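Local coordinates for UTP--glucose-1-phosphate uridylyltransferase (Acinetobacter baumannii, PDB 6IKX), which catalyses the transfer of a uridylyl group from UTP to alpha-D-glucose 1-phosphate, giving UDP-glucose and diphosphate, at residues A[141-144]-A[145-149]; A[38-41]-A[42-46]. The protein carries 1 engineered substitution. One frame throughout, in Å; residues are numbered along the deposited sequence.

Contact 1: A[141-144]-A[145-149]; sequences NDLS and RMISR. With SO4 (sulfate ion), chain I.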
loop_
_atom_site.group_PDB
_atom_site.type_symbol
_atom_site.label_atom_id
_atom_site.label_comp_id
_atom_site.label_asym_id
_atom_site.label_seq_id
_atom_site.Cartn_x
_atom_site.Cartn_y
_atom_site.Cartn_z
ATOM N N ASN A 141 10.258 17.593 29.603
ATOM C CA ASN A 141 10.133 16.113 29.467
ATOM C C ASN A 141 11.480 15.484 29.850
ATOM O O ASN A 141 12.511 16.191 29.789
ATOM C CB ASN A 141 9.499 15.705 28.129
ATOM C CG ASN A 141 10.375 15.822 26.912
ATOM O OD1 ASN A 141 11.603 15.802 27.004
ATOM N ND2 ASN A 141 9.734 15.889 25.751
ATOM N N ASP A 142 11.435 14.248 30.350
ATOM C CA ASP A 142 12.621 13.416 30.682
ATOM C C ASP A 142 13.605 13.341 29.502
ATOM O O ASP A 142 14.804 13.291 29.754
ATOM C CB ASP A 142 12.216 12.004 31.097
ATOM C CG ASP A 142 11.494 11.925 32.430
ATOM O OD1 ASP A 142 12.043 12.438 33.419
ATOM O OD2 ASP A 142 10.394 11.311 32.473
ATOM N N LEU A 143 13.167 13.274 28.249
ATOM C CA LEU A 143 14.149 13.103 27.144
ATOM C C LEU A 143 15.055 14.337 27.079
ATOM O O LEU A 143 16.252 14.191 26.767
ATOM C CB LEU A 143 13.470 12.891 25.797
ATOM C CG LEU A 143 14.480 12.750 24.655
ATOM C CD1 LEU A 143 15.330 11.506 24.825
ATOM C CD2 LEU A 143 13.786 12.728 23.310
ATOM N N SER A 144 14.485 15.516 27.311
ATOM C CA SER A 144 15.216 16.803 27.272
ATOM C C SER A 144 16.164 16.870 28.473
ATOM O O SER A 144 17.354 17.186 28.282
ATOM C CB SER A 144 14.243 17.934 27.210
ATOM O OG SER A 144 14.646 18.992 28.045
ATOM N N ARG A 145 15.674 16.563 29.674
ATOM C CA ARG A 145 16.542 16.484 30.873
ATOM C C ARG A 145 17.732 15.589 30.555
ATOM O O ARG A 145 18.870 15.994 30.809
ATOM C CB ARG A 145 15.817 15.854 32.055
ATOM C CG ARG A 145 15.032 16.853 32.877
ATOM C CD ARG A 145 13.978 16.087 33.622
ATOM N NE ARG A 145 12.784 16.881 33.596
ATOM C CZ ARG A 145 12.507 17.825 34.467
ATOM N NH1 ARG A 145 13.346 18.075 35.453
ATOM N NH2 ARG A 145 11.389 18.515 34.348
ATOM N N MET A 146 17.439 14.391 30.053
ATOM C CA MET A 146 18.438 13.326 29.797
ATOM C C MET A 146 19.428 13.750 28.696
ATOM O O MET A 146 20.594 13.428 28.849
ATOM C CB MET A 146 17.733 12.017 29.436
ATOM C CG MET A 146 18.698 10.913 29.103
ATOM S SD MET A 146 17.936 9.291 29.157
ATOM C CE MET A 146 17.719 8.962 27.408
ATOM N N ILE A 147 18.999 14.428 27.626
ATOM C CA ILE A 147 19.903 14.932 26.534
ATOM C C ILE A 147 20.878 15.958 27.151
ATOM O O ILE A 147 22.112 15.884 26.884
ATOM C CB ILE A 147 19.097 15.487 25.326
ATOM C CG1 ILE A 147 18.410 14.350 24.556
ATOM C CG2 ILE A 147 19.958 16.329 24.383
ATOM C CD1 ILE A 147 17.359 14.771 23.559
ATOM N N SER A 148 20.371 16.873 27.970
ATOM C CA SER A 148 21.212 17.945 28.556
ATOM C C SER A 148 22.270 17.266 29.440
ATOM O O SER A 148 23.483 17.428 29.201
ATOM C CB SER A 148 20.376 19.005 29.251
ATOM O OG SER A 148 20.151 18.660 30.588
ATOM N N ARG A 149 21.863 16.368 30.320
ATOM C CA ARG A 149 22.879 15.580 31.035
ATOM C C ARG A 149 23.893 14.999 30.031
ATOM O O ARG A 149 25.092 15.008 30.349
ATOM C CB ARG A 149 22.205 14.520 31.891
ATOM C CG ARG A 149 23.203 13.623 32.599
ATOM C CD ARG A 149 23.937 14.357 33.706
ATOM N NE ARG A 149 25.186 13.675 34.005
ATOM C CZ ARG A 149 26.026 14.010 34.968
ATOM N NH1 ARG A 149 25.764 15.035 35.766
ATOM N NH2 ARG A 149 27.117 13.291 35.146
HETATM S S SO4 I . 11.667 20.528 38.426
HETATM O O1 SO4 I . 12.060 20.780 37.065
HETATM O O2 SO4 I . 11.352 21.778 39.060
HETATM O O3 SO4 I . 12.756 19.903 39.128
HETATM O O4 SO4 I . 10.507 19.664 38.461
#

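Contact 2: A[38-41]-A[42-46]; sequences YVVR and EAVEA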
loop_
_atom_site.group_PDB
_atom_site.type_symbol
_atom_site.label_atom_id
_atom_site.label_comp_id
_atom_site.label_asym_id
_atom_site.label_seq_id
_atom_site.Cartn_x
_atom_site.Cartn_y
_atom_site.Cartn_z
ATOM N N TYR A 38 2.759 10.621 19.774
ATOM C CA TYR A 38 3.087 11.029 21.161
ATOM C C TYR A 38 4.605 10.972 21.356
ATOM O O TYR A 38 5.130 11.761 22.155
ATOM C CB TYR A 38 2.399 10.104 22.152
ATOM C CG TYR A 38 0.912 10.285 22.296
ATOM C CD1 TYR A 38 0.037 9.554 21.510
ATOM C CD2 TYR A 38 0.388 11.094 23.294
ATOM C CE1 TYR A 38 -1.330 9.691 21.646
ATOM C CE2 TYR A 38 -0.981 11.222 23.459
ATOM C CZ TYR A 38 -1.838 10.519 22.630
ATOM O OH TYR A 38 -3.186 10.611 22.795
ATOM N N VAL A 39 5.251 10.037 20.648
ATOM C CA VAL A 39 6.702 9.713 20.728
ATOM C C VAL A 39 7.438 10.747 19.878
ATOM O O VAL A 39 8.547 11.207 20.280
ATOM C CB VAL A 39 6.977 8.277 20.248
ATOM C CG1 VAL A 39 8.435 7.914 20.356
ATOM C CG2 VAL A 39 6.158 7.269 21.024
ATOM N N VAL A 40 6.835 11.124 18.749
ATOM C CA VAL A 40 7.442 12.143 17.861
ATOM C C VAL A 40 7.278 13.494 18.561
ATOM O O VAL A 40 8.303 14.200 18.637
ATOM C CB VAL A 40 6.898 12.117 16.430
ATOM C CG1 VAL A 40 7.320 13.377 15.683
ATOM C CG2 VAL A 40 7.363 10.862 15.672
ATOM N N ARG A 41 6.112 13.764 19.187
ATOM C CA ARG A 41 5.897 15.040 19.931
ATOM C C ARG A 41 6.977 15.135 21.033
ATOM O O ARG A 41 7.641 16.176 21.119
ATOM C CB ARG A 41 4.436 15.187 20.389
ATOM C CG ARG A 41 4.057 16.569 20.921
ATOM C CD ARG A 41 2.679 16.727 21.566
ATOM N NE ARG A 41 1.526 16.323 20.740
ATOM C CZ ARG A 41 0.576 15.416 21.078
ATOM N NH1 ARG A 41 0.603 14.776 22.232
ATOM N NH2 ARG A 41 -0.425 15.152 20.259
ATOM N N GLU A 42 7.198 14.073 21.811
ATOM C CA GLU A 42 8.203 14.020 22.914
ATOM C C GLU A 42 9.603 14.381 22.371
ATOM O O GLU A 42 10.297 15.184 23.006
ATOM C CB GLU A 42 8.115 12.637 23.585
ATOM C CG GLU A 42 9.198 12.303 24.623
ATOM C CD GLU A 42 9.248 10.824 25.035
ATOM O OE1 GLU A 42 10.156 10.429 25.832
ATOM O OE2 GLU A 42 8.362 10.043 24.583
ATOM N N ALA A 43 10.011 13.799 21.244
ATOM C CA ALA A 43 11.331 14.013 20.605
ATOM C C ALA A 43 11.526 15.492 20.240
ATOM O O ALA A 43 12.586 16.110 20.573
ATOM C CB ALA A 43 11.427 13.165 19.367
ATOM N N VAL A 44 10.548 16.018 19.511
ATOM C CA VAL A 44 10.555 17.376 18.909
ATOM C C VAL A 44 10.641 18.402 20.045
ATOM O O VAL A 44 11.415 19.372 19.909
ATOM C CB VAL A 44 9.321 17.547 18.005
ATOM C CG1 VAL A 44 8.969 19.013 17.799
ATOM C CG2 VAL A 44 9.533 16.863 16.650
ATOM N N GLU A 45 9.954 18.134 21.151
ATOM C CA GLU A 45 9.914 19.006 22.355
ATOM C C GLU A 45 11.144 18.812 23.260
ATOM O O GLU A 45 11.173 19.452 24.323
ATOM C CB GLU A 45 8.620 18.759 23.135
ATOM C CG GLU A 45 7.510 19.704 22.712
ATOM C CD GLU A 45 6.125 19.185 23.005
ATOM O OE1 GLU A 45 5.999 18.501 24.017
ATOM O OE2 GLU A 45 5.195 19.453 22.212
ATOM N N ALA A 46 12.120 17.984 22.861
ATOM C CA ALA A 46 13.464 17.896 23.467
ATOM C C ALA A 46 14.518 18.377 22.466
ATOM O O ALA A 46 15.732 18.136 22.679
ATOM C CB ALA A 46 13.691 16.477 23.901
#

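Contact 1: A[141-144]-A[145-149]
Arg-145 folds back over the first turn of helix 142-153, toward Asn-141 and Asp-142. Its CB lies 3.6 Å from Asp-142 O, and CG runs past Asn-141 O, the carbonyl that also accepts the backbone N of Arg-145 at 3.2 Å. With CG beside the backbone N (chi1 -87°), the chain heads back toward the start of the helix, and CD comes within 4.1 Å of both Asn-141 O and Asp-142 OD1. Arg-145 NE and Asp-142 OD1 remain 4.5 Å apart, with the oxygen well out of the guanidinium plane, so charge alone links them; Asp-142 OD1 instead accepts from Gln-252 N and Tyr-249 OH. At the tip, NH2 donates to Gln-140 O, while NH1 makes a weak bond of 3.4 Å to O1 of a sulfate, probably from the crystallisation liquor, at the guanidinium edge.

This turn is an N-capped helix start: Asn-141 OD1 takes Ser-144 N at 2.9 Å, with Ser-144 N nearly along the C=O axis, though the N-H itself is bent (152°). Asparagine suits the place because its short amide can accept a first-turn N-H. On the buried side, Leu-143 CG meets Ile-147 CD1 at 3.7 Å; these branched apolar side chains make an apolar face one turn long, and Ile-147 also touches Val-211 of strand 209-212.

Contact 2: A[38-41]-A[42-46]
Arg-41 and Glu-45, one turn apart where helix 35-44 runs out, Glu-45 being the first residue beyond it, lie side by side and point the same way. It is the aliphatic part of the arginine that touches: Arg-41 CG is 3.4 Å from Glu-45 OE2, and CD follows alongside at 3.8 Å from the same oxygen. The two flat ends are turned only 21° from each other, yet Arg-41 NE and Glu-45 OE2 stay 5.0 Å apart, because the arginine bends at chi3 (-55°) and sends NH2 to a salt bridge with Glu-37, a turn earlier. Arginine suits this partly exposed place, its methylenes packing along the helix while its charge reaches a carboxylate. Glu-45 N closes the turn on Arg-41 O at 3.0 Å.

Glu-42 faces inward. Its CB rests 3.4 Å from Tyr-38 O, which also accepts Glu-42 N at 3.1 Å. With CG opposite the backbone N (chi1 172°) and the rest extended, the carboxylate travels past Leu-128 of strand 125-128 to a salt bridge with Arg-209. That bridge probably offsets the cost of burying the acid. Val-40 CG1 and Val-44 CG2, 4.2 Å apart, make an apolar strip on the side of the helix that meets Phe-66 and Val-96; Val-39 and Glu-42 face strands 125-128 and 132-135 of the nucleotidyltransferase fold.

Chemically, Arg-41 has a glutamate four residues away on both sides: its guanidinium pairs with Glu-37, while its CG and CD lie along Glu-45, leaving a probably modest attraction there; the firmer ionic ties run to Glu-37 and Arg-209.

Overall arrangement
Contact 2 comes first along the chain, on helix 35-44, and contact 1 follows some hundred residues later on helix 142-153; their centres are about 12 Å apart. The two helices meet directly where one ends and the other begins: Asn-141 ND2 is 2.9 Å from Glu-42 O, a probable hydrogen bond, and Ala-46 CB packs against Ser-144 N and Leu-143 CD2. Both helices lie against the mixed sheet of the GT-A-type nucleotidyltransferase domain, helix 35-44 touching strand 125-128 and helix 142-153 touching strands 156-162 and 209-212. Between side chains, Val-39 is about 8 Å from Pro-8 (UTP site) and Met-146 about 9 Å from Val-206 (UDP-glucose site), near the substrate site.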